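Rab GDP dissociation inhibitor alpha (Naegleria fowleri, PDB 6C87) probably binds prenylated Rab GTPases in their GDP-bound state, slowing nucleotide release and keeping them soluble while they cycle between membranes. Local coordinates at residues 202-207 with 333-338; 220-225 with 231-236; 316-319 with 323-326; 327-332 with 417-422. All blocks are in the same frame, centred on the assembly; numbering follows the deposited sequence.

Contact 1 of 4, residues 202-207 with 333-338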
loop_
_atom_site.group_PDB
_atom_site.type_symbol
_atom_site.label_atom_id
_atom_site.label_comp_id
_atom_site.label_asym_id
_atom_site.label_seq_id
_atom_site.Cartn_x
_atom_site.Cartn_y
_atom_site.Cartn_z
ATOM N N THR A 202 18.654 -10.239 17.699
ATOM C CA THR A 202 20.044 -10.560 17.973
ATOM C C THR A 202 20.628 -9.737 19.106
ATOM O O THR A 202 21.684 -10.104 19.632
ATOM C CB THR A 202 20.885 -10.351 16.713
ATOM O OG1 THR A 202 20.864 -8.964 16.363
ATOM C CG2 THR A 202 20.299 -11.147 15.567
ATOM N N ASP A 203 19.967 -8.646 19.495
ATOM C CA ASP A 203 20.322 -7.893 20.689
ATOM C C ASP A 203 19.047 -7.287 21.265
ATOM O O ASP A 203 17.968 -7.376 20.671
ATOM C CB ASP A 203 21.374 -6.814 20.399
ATOM C CG ASP A 203 20.933 -5.819 19.337
ATOM O OD1 ASP A 203 19.848 -5.214 19.474
ATOM O OD2 ASP A 203 21.698 -5.609 18.377
ATOM N N ASP A 204 19.183 -6.627 22.410
ATOM C CA ASP A 204 18.026 -6.138 23.146
ATOM C C ASP A 204 17.648 -4.698 22.820
ATOM O O ASP A 204 16.818 -4.119 23.527
ATOM C CB ASP A 204 18.266 -6.285 24.648
ATOM C CG ASP A 204 18.306 -7.728 25.084
ATOM O OD1 ASP A 204 17.775 -8.579 24.335
ATOM O OD2 ASP A 204 18.846 -8.009 26.175
ATOM N N SER A 205 18.193 -4.117 21.751
ATOM C CA SER A 205 17.827 -2.746 21.420
ATOM C C SER A 205 16.368 -2.614 20.989
ATOM O O SER A 205 15.805 -1.518 21.093
ATOM C CB SER A 205 18.754 -2.209 20.329
ATOM O OG SER A 205 18.638 -2.979 19.146
ATOM N N TYR A 206 15.735 -3.705 20.542
ATOM C CA TYR A 206 14.330 -3.649 20.150
ATOM C C TYR A 206 13.438 -3.233 21.308
ATOM O O TYR A 206 12.344 -2.702 21.081
ATOM C CB TYR A 206 13.861 -5.019 19.639
ATOM C CG TYR A 206 13.693 -6.028 20.759
ATOM C CD1 TYR A 206 14.773 -6.775 21.215
ATOM C CD2 TYR A 206 12.457 -6.210 21.385
ATOM C CE1 TYR A 206 14.625 -7.684 22.255
ATOM C CE2 TYR A 206 12.305 -7.110 22.429
ATOM C CZ TYR A 206 13.394 -7.849 22.858
ATOM O OH TYR A 206 13.256 -8.747 23.898
ATOM N N MET A 207 13.887 -3.463 22.547
ATOM C CA MET A 207 13.063 -3.198 23.718
ATOM C C MET A 207 12.676 -1.731 23.838
ATOM O O MET A 207 11.689 -1.417 24.510
ATOM C CB MET A 207 13.798 -3.629 24.988
ATOM C CG MET A 207 13.983 -5.126 25.157
ATOM S SD MET A 207 14.995 -5.486 26.612
ATOM C CE MET A 207 15.141 -7.265 26.506
ATOM N N PRO A 333 22.036 -17.258 23.789
ATOM C CA PRO A 333 21.916 -15.802 23.980
ATOM C C PRO A 333 23.158 -15.191 24.626
ATOM O O PRO A 333 23.785 -15.785 25.506
ATOM C CB PRO A 333 20.681 -15.662 24.880
ATOM C CG PRO A 333 19.923 -16.958 24.697
ATOM C CD PRO A 333 20.969 -18.002 24.482
ATOM N N GLN A 334 23.508 -13.981 24.184
ATOM C CA GLN A 334 24.747 -13.373 24.652
ATOM C C GLN A 334 24.723 -13.143 26.162
ATOM O O GLN A 334 25.746 -13.313 26.837
ATOM C CB GLN A 334 25.015 -12.065 23.904
ATOM C CG GLN A 334 24.049 -10.933 24.179
ATOM C CD GLN A 334 24.104 -9.852 23.114
ATOM O OE1 GLN A 334 24.589 -8.745 23.359
ATOM N NE2 GLN A 334 23.553 -10.149 21.942
ATOM N N LYS A 335 23.566 -12.773 26.717
ATOM C CA LYS A 335 23.505 -12.560 28.161
ATOM C C LYS A 335 23.567 -13.860 28.952
ATOM O O LYS A 335 23.760 -13.811 30.169
ATOM C CB LYS A 335 22.264 -11.745 28.539
ATOM C CG LYS A 335 22.469 -10.251 28.305
ATOM C CD LYS A 335 21.176 -9.461 28.288
ATOM C CE LYS A 335 21.472 -7.980 28.046
ATOM N NZ LYS A 335 20.250 -7.122 28.058
ATOM N N GLN A 336 23.406 -15.013 28.307
ATOM C CA GLN A 336 23.576 -16.289 28.986
ATOM C C GLN A 336 25.008 -16.812 28.933
ATOM O O GLN A 336 25.326 -17.770 29.644
ATOM C CB GLN A 336 22.639 -17.341 28.367
ATOM C CG GLN A 336 21.172 -16.966 28.422
ATOM C CD GLN A 336 20.630 -17.007 29.836
ATOM O OE1 GLN A 336 21.115 -17.771 30.674
ATOM N NE2 GLN A 336 19.643 -16.160 30.122
ATOM N N THR A 337 25.886 -16.181 28.155
ATOM C CA THR A 337 27.243 -16.670 27.937
ATOM C C THR A 337 28.326 -15.661 28.287
ATOM O O THR A 337 29.508 -15.954 28.073
ATOM C CB THR A 337 27.433 -17.110 26.476
ATOM O OG1 THR A 337 27.043 -16.045 25.597
ATOM C CG2 THR A 337 26.623 -18.339 26.171
ATOM N N GLY A 338 27.962 -14.489 28.805
ATOM C CA GLY A 338 28.919 -13.437 29.120
ATOM C C GLY A 338 29.557 -12.790 27.908
ATOM O O GLY A 338 30.741 -12.439 27.955
#
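A surface salt bridge between Asp204 and Lys335 joins the turn that leads into helix 206-209 to the short, weakly bonded helix 334-337. The two side chains approach from opposite directions, and Lys335 NZ reaches Asp204 OD2 at 2.5 Å, on the anti lone pair, away from the other carboxylate oxygen. Lysine suits this place because its chain, extended beyond CG, can span the 9.8 Å between Asp204 CA and Lys335 CA. The second carboxylate oxygen, Asp204 OD1, is hydrogen-bonded to His196 NE2, so each carboxylate oxygen has a partner and the negative charge is probably stabilised. Gln334 comes in beside this pair. With chi1 at 67° its CG sits between the backbone N and the carbonyl carbon, and the extended chain places NE2 3.0 Å from Thr202 O. Just before the helix, Asp203 forms an Asx turn, its OD1 accepting from Ser205 N at 3.0 Å and also from Ser205 OG. Helix 188-198 packs against both segments, meeting Met207 through Thr191, Gln334 through His196 and Lys335 through Asp192, while strand 111-121 lies against Pro333 and Gln336.

Contact 2 of 4, residues 220-225 with 231-236; sequences RLYEDS and KSPYVY
With chi1 at -174°, the ring of Tyr222 swings out opposite its own backbone N and reaches across to Pro233, whose CG settles on one of its faces. Pro233 CG stands 3.5 Å from the centroid of the Tyr222 ring and 19° off the ring normal, which is a CH-pi contact. Further out, Pro233 CD lies 3.6 Å from Tyr222 CZ, so the pyrrolidine edge runs from over the CE2 side of the ring toward its phenolic end. That end is polar, and Tyr222 OH is hydrogen-bonded to Ser117 OG of strand 111-121. Tyrosine thus offers a face for proline and a hydroxyl for the sheet. The contact closes the short connection between helix 212-229 and strand 234-237, a strand of the mixed sheet that is flanked by 89-90 and 111-121 and begins directly after the proline. One turn along the helix from Tyr222, the small Ser225 lets the chain come close: its CB is 3.8 Å from Pro233 CB. On the strand side an ST turn prepares the entry, Ser232 OG accepting from Tyr234 N at 3.0 Å with an N-H...O angle of 166°, while the same hydroxyl is hydrogen-bonded to Val114 O. Pro233 CG also lies 3.8 Å above the plane of the Tyr234 ring, offset toward its rim, and strand 89-90 adds Met90 against Ser225 and Pro233.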
loop_
_atom_site.group_PDB
_atom_site.type_symbol
_atom_site.label_atom_id
_atom_site.label_comp_id
_atom_site.label_asym_id
_atom_site.label_seq_id
_atom_site.Cartn_x
_atom_site.Cartn_y
_atom_site.Cartn_z
ATOM N N ARG A 220 3.913 -14.564 17.386
ATOM C CA ARG A 220 2.804 -15.257 16.735
ATOM C C ARG A 220 3.272 -15.991 15.484
ATOM O O ARG A 220 2.798 -17.094 15.190
ATOM C CB ARG A 220 1.688 -14.272 16.378
ATOM C CG ARG A 220 1.091 -13.509 17.550
ATOM C CD ARG A 220 -0.043 -14.251 18.236
ATOM N NE ARG A 220 -0.566 -13.478 19.360
ATOM C CZ ARG A 220 -1.431 -12.476 19.241
ATOM N NH1 ARG A 220 -1.877 -12.124 18.044
ATOM N NH2 ARG A 220 -1.849 -11.821 20.317
ATOM N N LEU A 221 4.184 -15.387 14.726
ATOM C CA LEU A 221 4.716 -16.062 13.552
ATOM C C LEU A 221 5.401 -17.365 13.936
ATOM O O LEU A 221 5.201 -18.400 13.284
ATOM C CB LEU A 221 5.695 -15.136 12.832
ATOM C CG LEU A 221 6.448 -15.716 11.640
ATOM C CD1 LEU A 221 5.477 -16.095 10.528
ATOM C CD2 LEU A 221 7.483 -14.712 11.154
ATOM N N TYR A 222 6.192 -17.332 15.015
ATOM C CA TYR A 222 6.862 -18.529 15.507
ATOM C C TYR A 222 5.852 -19.593 15.911
ATOM O O TYR A 222 5.953 -20.748 15.488
ATOM C CB TYR A 222 7.779 -18.159 16.683
ATOM C CG TYR A 222 8.662 -19.285 17.208
ATOM C CD1 TYR A 222 8.114 -20.359 17.909
ATOM C CD2 TYR A 222 10.036 -19.274 17.013
ATOM C CE1 TYR A 222 8.901 -21.390 18.385
ATOM C CE2 TYR A 222 10.841 -20.305 17.499
ATOM C CZ TYR A 222 10.262 -21.363 18.177
ATOM O OH TYR A 222 11.033 -22.397 18.663
ATOM N N GLU A 223 4.853 -19.212 16.710
ATOM C CA GLU A 223 3.870 -20.179 17.188
ATOM C C GLU A 223 3.037 -20.752 16.044
ATOM O O GLU A 223 2.748 -21.955 16.026
ATOM C CB GLU A 223 2.972 -19.518 18.235
ATOM C CG GLU A 223 1.899 -20.418 18.819
ATOM C CD GLU A 223 0.879 -19.656 19.652
ATOM O OE1 GLU A 223 0.618 -18.467 19.355
ATOM O OE2 GLU A 223 0.338 -20.249 20.609
ATOM N N ASP A 224 2.645 -19.915 15.080
ATOM C CA ASP A 224 1.865 -20.397 13.940
ATOM C C ASP A 224 2.674 -21.365 13.083
ATOM O O ASP A 224 2.175 -22.426 12.689
ATOM C CB ASP A 224 1.362 -19.218 13.103
ATOM C CG ASP A 224 0.111 -18.573 13.686
ATOM O OD1 ASP A 224 -0.083 -17.358 13.471
ATOM O OD2 ASP A 224 -0.650 -19.264 14.401
ATOM N N SER A 225 3.921 -21.003 12.764
ATOM C CA SER A 225 4.766 -21.889 11.973
ATOM C C SER A 225 5.049 -23.187 12.722
ATOM O O SER A 225 5.016 -24.277 12.136
ATOM C CB SER A 225 6.063 -21.172 11.606
ATOM O OG SER A 225 5.789 -20.032 10.813
ATOM N N LYS A 231 7.439 -29.999 15.069
ATOM C CA LYS A 231 8.599 -30.014 15.952
ATOM C C LYS A 231 9.188 -28.618 16.175
ATOM O O LYS A 231 9.625 -28.297 17.287
ATOM C CB LYS A 231 9.636 -30.978 15.383
ATOM N N SER A 232 9.218 -27.781 15.143
ATOM C CA SER A 232 9.863 -26.476 15.215
ATOM C C SER A 232 9.245 -25.575 14.151
ATOM O O SER A 232 8.424 -26.033 13.341
ATOM C CB SER A 232 11.383 -26.589 15.006
ATOM O OG SER A 232 11.688 -26.476 13.626
ATOM N N PRO A 233 9.548 -24.274 14.175
ATOM C CA PRO A 233 9.052 -23.387 13.115
ATOM C C PRO A 233 9.934 -23.353 11.875
ATOM O O PRO A 233 9.639 -22.591 10.949
ATOM C CB PRO A 233 9.037 -22.017 13.806
ATOM C CG PRO A 233 10.201 -22.081 14.709
ATOM C CD PRO A 233 10.232 -23.501 15.234
ATOM N N TYR A 234 11.006 -24.133 11.825
ATOM C CA TYR A 234 12.027 -23.984 10.799
ATOM C C TYR A 234 11.915 -25.082 9.741
ATOM O O TYR A 234 11.583 -26.229 10.050
ATOM C CB TYR A 234 13.422 -24.020 11.424
ATOM C CG TYR A 234 13.752 -22.874 12.353
ATOM C CD1 TYR A 234 14.003 -21.598 11.863
ATOM C CD2 TYR A 234 13.844 -23.079 13.727
ATOM C CE1 TYR A 234 14.324 -20.553 12.721
ATOM C CE2 TYR A 234 14.150 -22.048 14.594
ATOM C CZ TYR A 234 14.395 -20.786 14.091
ATOM O OH TYR A 234 14.716 -19.759 14.958
ATOM N N VAL A 235 12.178 -24.712 8.489
ATOM C CA VAL A 235 12.373 -25.664 7.403
ATOM C C VAL A 235 13.760 -25.431 6.800
ATOM O O VAL A 235 14.396 -24.396 7.014
ATOM C CB VAL A 235 11.284 -25.552 6.314
ATOM C CG1 VAL A 235 9.899 -25.740 6.912
ATOM C CG2 VAL A 235 11.396 -24.238 5.559
ATOM N N TYR A 236 14.200 -26.402 5.997
ATOM C CA TYR A 236 15.524 -26.451 5.360
ATOM C C TYR A 236 15.341 -27.254 4.084
ATOM O O TYR A 236 14.573 -28.229 4.084
ATOM C CB TYR A 236 16.578 -27.118 6.253
ATOM C CG TYR A 236 18.038 -26.896 5.882
ATOM C CD1 TYR A 236 18.619 -25.639 5.987
ATOM C CD2 TYR A 236 18.848 -27.958 5.482
ATOM C CE1 TYR A 236 19.959 -25.436 5.681
ATOM C CE2 TYR A 236 20.193 -27.768 5.175
ATOM C CZ TYR A 236 20.742 -26.501 5.280
ATOM O OH TYR A 236 22.070 -26.278 4.977
#

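Contact 3 of 4, residues 316-319 with 323-326; sequences SHPV and ENAK
Pro318 leans on the backbone of Asn324 and Ala325, and its ring can be followed atom by atom. CB, the first atom out, lies 3.7 Å from Ala325 O and 3.8 Å from Asn324 CA. CG, the next, meets the amide of Asn324, with OD1 3.4 Å away. The ring then turns back through CD to its own nitrogen. Pro318 and Asn324 stand side by side and point the same way, so the amide oxygen flanks the proline ring; chi1 of -71° keeps the Asn324 amide beside its own backbone N. A compact ring suits such a place, since its apolar CB and CG can lie against the neighbouring backbone without a polar partner. Two waters bridge the backbones next to it. One donates to Val319 O at 2.7 Å and accepts from Asn324 N at 2.8 Å; the other accepts from Val319 N and donates to Ala325 O, also at 2.8 Å. Glu323 and Asn324 both have positive phi, a conformation asparagine tolerates well. On the other flank His317 ND1 donates to Pro318 O at 2.7 Å; that oxygen lies close to the His317 ring plane, while ND1 sits above the Pro318 carbonyl plane, 50° out of it. His317 NE2 is bonded to Pro386 O, and two carbonyl acceptors would be consistent with a protonated ring. Pro318 and Asn324 also touch a crystal neighbour. The arrangement is a water-bridged surface loop linking strands 302-315 and 328-332, which belong to one mixed sheet but do not pair with each other, so the connection is not a beta hairpin.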
loop_
_atom_site.group_PDB
_atom_site.type_symbol
_atom_site.label_atom_id
_atom_site.label_comp_id
_atom_site.label_asym_id
_atom_site.label_seq_id
_atom_site.Cartn_x
_atom_site.Cartn_y
_atom_site.Cartn_z
ATOM N N SER A 316 28.884 -38.228 15.167
ATOM C CA SER A 316 28.313 -39.558 15.018
ATOM C C SER A 316 27.235 -39.817 16.065
ATOM O O SER A 316 26.968 -40.965 16.431
ATOM C CB SER A 316 29.412 -40.613 15.096
ATOM O OG SER A 316 30.102 -40.686 13.864
ATOM N N HIS A 317 26.608 -38.749 16.551
ATOM C CA HIS A 317 25.633 -38.840 17.625
ATOM C C HIS A 317 24.790 -37.578 17.613
ATOM O O HIS A 317 25.274 -36.522 17.202
ATOM C CB HIS A 317 26.329 -39.004 18.987
ATOM C CG HIS A 317 27.198 -37.844 19.359
ATOM N ND1 HIS A 317 26.699 -36.691 19.926
ATOM C CD2 HIS A 317 28.532 -37.654 19.233
ATOM C CE1 HIS A 317 27.686 -35.839 20.129
ATOM N NE2 HIS A 317 28.811 -36.399 19.721
ATOM N N PRO A 318 23.543 -37.645 18.058
ATOM C CA PRO A 318 22.772 -36.414 18.228
ATOM C C PRO A 318 23.336 -35.600 19.384
ATOM O O PRO A 318 24.097 -36.084 20.223
ATOM C CB PRO A 318 21.360 -36.917 18.545
ATOM C CG PRO A 318 21.603 -38.226 19.240
ATOM C CD PRO A 318 22.816 -38.827 18.558
ATOM N N VAL A 319 22.941 -34.335 19.430
ATOM C CA VAL A 319 23.386 -33.486 20.520
ATOM C C VAL A 319 22.664 -33.904 21.796
ATOM O O VAL A 319 21.446 -34.143 21.790
ATOM C CB VAL A 319 23.144 -32.013 20.171
ATOM C CG1 VAL A 319 23.659 -31.126 21.272
ATOM C CG2 VAL A 319 23.812 -31.675 18.826
ATOM N N GLU A 323 16.864 -34.826 22.737
ATOM C CA GLU A 323 15.940 -35.950 22.581
ATOM C C GLU A 323 16.137 -36.657 21.243
ATOM O O GLU A 323 15.177 -36.989 20.548
ATOM C CB GLU A 323 14.481 -35.523 22.771
ATOM C CG GLU A 323 14.132 -35.224 24.229
ATOM C CD GLU A 323 12.753 -34.616 24.406
ATOM O OE1 GLU A 323 11.870 -34.837 23.548
ATOM O OE2 GLU A 323 12.557 -33.901 25.406
ATOM N N ASN A 324 17.406 -36.902 20.901
ATOM C CA ASN A 324 17.776 -37.641 19.694
ATOM C C ASN A 324 17.300 -36.943 18.422
ATOM O O ASN A 324 17.019 -37.594 17.411
ATOM C CB ASN A 324 17.252 -39.078 19.749
ATOM C CG ASN A 324 17.997 -39.915 20.768
ATOM O OD1 ASN A 324 19.143 -39.619 21.099
ATOM N ND2 ASN A 324 17.339 -40.944 21.296
ATOM N N ALA A 325 17.201 -35.618 18.467
ATOM C CA ALA A 325 16.828 -34.853 17.286
ATOM C C ALA A 325 17.870 -35.027 16.180
ATOM O O ALA A 325 19.080 -34.985 16.431
ATOM C CB ALA A 325 16.674 -33.373 17.647
ATOM N N LYS A 326 17.393 -35.255 14.956
ATOM C CA LYS A 326 18.266 -35.411 13.802
ATOM C C LYS A 326 18.488 -34.103 13.046
ATOM O O LYS A 326 19.258 -34.080 12.079
ATOM C CB LYS A 326 17.696 -36.489 12.876
ATOM C CG LYS A 326 17.613 -37.845 13.557
ATOM C CD LYS A 326 16.942 -38.880 12.673
ATOM C CE LYS A 326 15.934 -39.671 13.467
ATOM N NZ LYS A 326 14.855 -38.793 14.014
HETATM O O HOH W 1 19.697 -36.131 22.257
HETATM O O HOH W 2 20.679 -33.104 17.669
#

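Contact 4 of 4, residues 327-332 with 417-422; sequences SSQIIF and ATTHFE
Gln329, on strand 328-332 of the mixed sheet of this GDI fold, reaches out to Thr419 in the loop that runs from strand 409-411 to helix 422-436. The firm part of this buried contact is a bond between side chains: Thr419 OG1 donates to Gln329 OE1 at 2.7 Å, meeting the oxygen at a C=O...O angle of 118° and tilted 27° from the carbonyl plane. The glutamine gets there because CG lies anti to the backbone N (chi1 178°) and the chain then bends at chi2, turning the amide toward the loop. Its length spans a gap of 7.8 Å between the CA atoms of Gln329 and Thr419, and its amide can both accept and donate. The second bond is looser: Gln329 NE2 gives only a weak hydrogen bond, 3.4 Å long, to Thr419 O. Neither end of the contact opens to solvent, because all three touching residues are buried. Tyr234 of strand 234-237 packs on both Gln329 and His420, and Tyr344 of strand 343-349 lies against Thr419. The slackest meeting is with the histidine, where Gln329 NE2 sits at the ring edge, close to the ring plane and 3.9 Å from His420 CD2.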
loop_
_atom_site.group_PDB
_atom_site.type_symbol
_atom_site.label_atom_id
_atom_site.label_comp_id
_atom_site.label_asym_id
_atom_site.label_seq_id
_atom_site.Cartn_x
_atom_site.Cartn_y
_atom_site.Cartn_z
ATOM N N SER A 327 17.811 -33.030 13.442
ATOM C CA SER A 327 18.076 -31.681 12.961
ATOM C C SER A 327 17.568 -30.726 14.028
ATOM O O SER A 327 16.577 -31.019 14.703
ATOM C CB SER A 327 17.397 -31.393 11.613
ATOM O OG SER A 327 15.985 -31.586 11.657
ATOM N N SER A 328 18.253 -29.594 14.195
ATOM C CA SER A 328 17.902 -28.753 15.329
ATOM C C SER A 328 18.454 -27.344 15.167
ATOM O O SER A 328 19.547 -27.142 14.635
ATOM C CB SER A 328 18.409 -29.360 16.640
ATOM O OG SER A 328 17.824 -28.706 17.746
ATOM N N GLN A 329 17.677 -26.382 15.659
ATOM C CA GLN A 329 18.123 -25.015 15.900
ATOM C C GLN A 329 18.480 -24.878 17.378
ATOM O O GLN A 329 17.699 -25.288 18.245
ATOM C CB GLN A 329 17.021 -24.022 15.527
ATOM C CG GLN A 329 17.358 -22.562 15.790
ATOM C CD GLN A 329 18.250 -21.962 14.717
ATOM O OE1 GLN A 329 19.427 -22.305 14.609
ATOM N NE2 GLN A 329 17.695 -21.039 13.934
ATOM N N ILE A 330 19.650 -24.298 17.665
ATOM C CA ILE A 330 20.124 -24.094 19.035
ATOM C C ILE A 330 20.641 -22.669 19.172
ATOM O O ILE A 330 21.610 -22.296 18.503
ATOM C CB ILE A 330 21.233 -25.090 19.414
ATOM C CG1 ILE A 330 20.890 -26.501 18.921
ATOM C CG2 ILE A 330 21.440 -25.083 20.928
ATOM C CD1 ILE A 330 21.968 -27.506 19.170
ATOM N N ILE A 331 20.022 -21.887 20.062
ATOM C CA ILE A 331 20.379 -20.486 20.295
ATOM C C ILE A 331 21.142 -20.347 21.608
ATOM O O ILE A 331 20.754 -20.931 22.628
ATOM C CB ILE A 331 19.129 -19.590 20.290
ATOM C CG1 ILE A 331 18.325 -19.822 19.012
ATOM C CG2 ILE A 331 19.514 -18.123 20.425
ATOM C CD1 ILE A 331 19.131 -19.571 17.763
ATOM N N PHE A 332 22.234 -19.580 21.582
ATOM C CA PHE A 332 23.034 -19.262 22.766
ATOM C C PHE A 332 22.987 -17.755 22.995
ATOM O O PHE A 332 23.814 -17.013 22.445
ATOM C CB PHE A 332 24.471 -19.753 22.595
ATOM C CG PHE A 332 24.591 -21.245 22.520
ATOM C CD1 PHE A 332 24.290 -21.917 21.347
ATOM C CD2 PHE A 332 24.999 -21.982 23.621
ATOM C CE1 PHE A 332 24.387 -23.300 21.269
ATOM C CE2 PHE A 332 25.100 -23.366 23.546
ATOM C CZ PHE A 332 24.792 -24.025 22.365
ATOM N N ALA A 417 26.228 -14.080 11.413
ATOM C CA ALA A 417 26.406 -15.357 12.095
ATOM C C ALA A 417 25.098 -16.102 12.345
ATOM O O ALA A 417 25.136 -17.311 12.596
ATOM C CB ALA A 417 27.125 -15.139 13.425
ATOM N N THR A 418 23.954 -15.425 12.282
ATOM C CA THR A 418 22.690 -16.076 12.596
ATOM C C THR A 418 22.460 -17.286 11.699
ATOM O O THR A 418 22.864 -17.318 10.531
ATOM C CB THR A 418 21.518 -15.098 12.448
ATOM O OG1 THR A 418 21.314 -14.782 11.061
ATOM C CG2 THR A 418 21.801 -13.812 13.219
ATOM N N THR A 419 21.789 -18.291 12.265
ATOM C CA THR A 419 21.407 -19.499 11.549
ATOM C C THR A 419 19.942 -19.462 11.112
ATOM O O THR A 419 19.288 -20.505 11.023
ATOM C CB THR A 419 21.681 -20.736 12.407
ATOM O OG1 THR A 419 21.182 -20.519 13.734
ATOM C CG2 THR A 419 23.165 -20.998 12.487
ATOM N N HIS A 420 19.410 -18.269 10.861
ATOM C CA HIS A 420 18.127 -18.104 10.193
ATOM C C HIS A 420 18.270 -16.958 9.196
ATOM O O HIS A 420 19.245 -16.202 9.230
ATOM C CB HIS A 420 16.981 -17.885 11.192
ATOM C CG HIS A 420 17.307 -16.942 12.307
ATOM N ND1 HIS A 420 17.260 -15.572 12.160
ATOM C CD2 HIS A 420 17.676 -17.171 13.590
ATOM C CE1 HIS A 420 17.581 -14.998 13.306
ATOM N NE2 HIS A 420 17.840 -15.945 14.190
ATOM N N PHE A 421 17.300 -16.837 8.289
ATOM C CA PHE A 421 17.503 -16.051 7.074
ATOM C C PHE A 421 16.906 -14.649 7.093
ATOM O O PHE A 421 16.976 -13.971 6.064
ATOM C CB PHE A 421 16.946 -16.811 5.863
ATOM C CG PHE A 421 17.971 -17.634 5.131
ATOM C CD1 PHE A 421 18.992 -17.021 4.412
ATOM C CD2 PHE A 421 17.908 -19.019 5.145
ATOM C CE1 PHE A 421 19.940 -17.777 3.721
ATOM C CE2 PHE A 421 18.848 -19.785 4.448
ATOM C CZ PHE A 421 19.871 -19.159 3.741
ATOM N N GLU A 422 16.342 -14.186 8.216
ATOM C CA GLU A 422 15.637 -12.899 8.219
ATOM C C GLU A 422 16.540 -11.744 7.785
ATOM O O GLU A 422 16.144 -10.898 6.974
ATOM C CB GLU A 422 15.062 -12.597 9.595
ATOM C CG GLU A 422 13.960 -11.574 9.523
ATOM C CD GLU A 422 13.557 -11.059 10.878
ATOM O OE1 GLU A 422 12.710 -10.143 10.930
ATOM O OE2 GLU A 422 14.096 -11.563 11.885
#

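Contacts 2 and 4 reach the same mixed sheet, their centres about 12 Å apart, and touch where Tyr234 CZ lies 3.3 Å from Gln329 NE2. Contact 1 is about 15 Å from contact 4, centre to centre; the pair meets through Thr202 and Thr418, and strand 328-332 runs straight into helix 334-337. Contact 3, at the surface, immediately precedes contact 4 in sequence, its centre about 16 Å away. Along the chain, contacts 2 and 3 fall between the two segments of contact 1, whereas contacts 1 and 4 interleave. Contacts 1 and 4 join sequence-distant parts of the GDI fold, while contacts 2 and 3 close local connections, a helix-to-strand link and a surface loop.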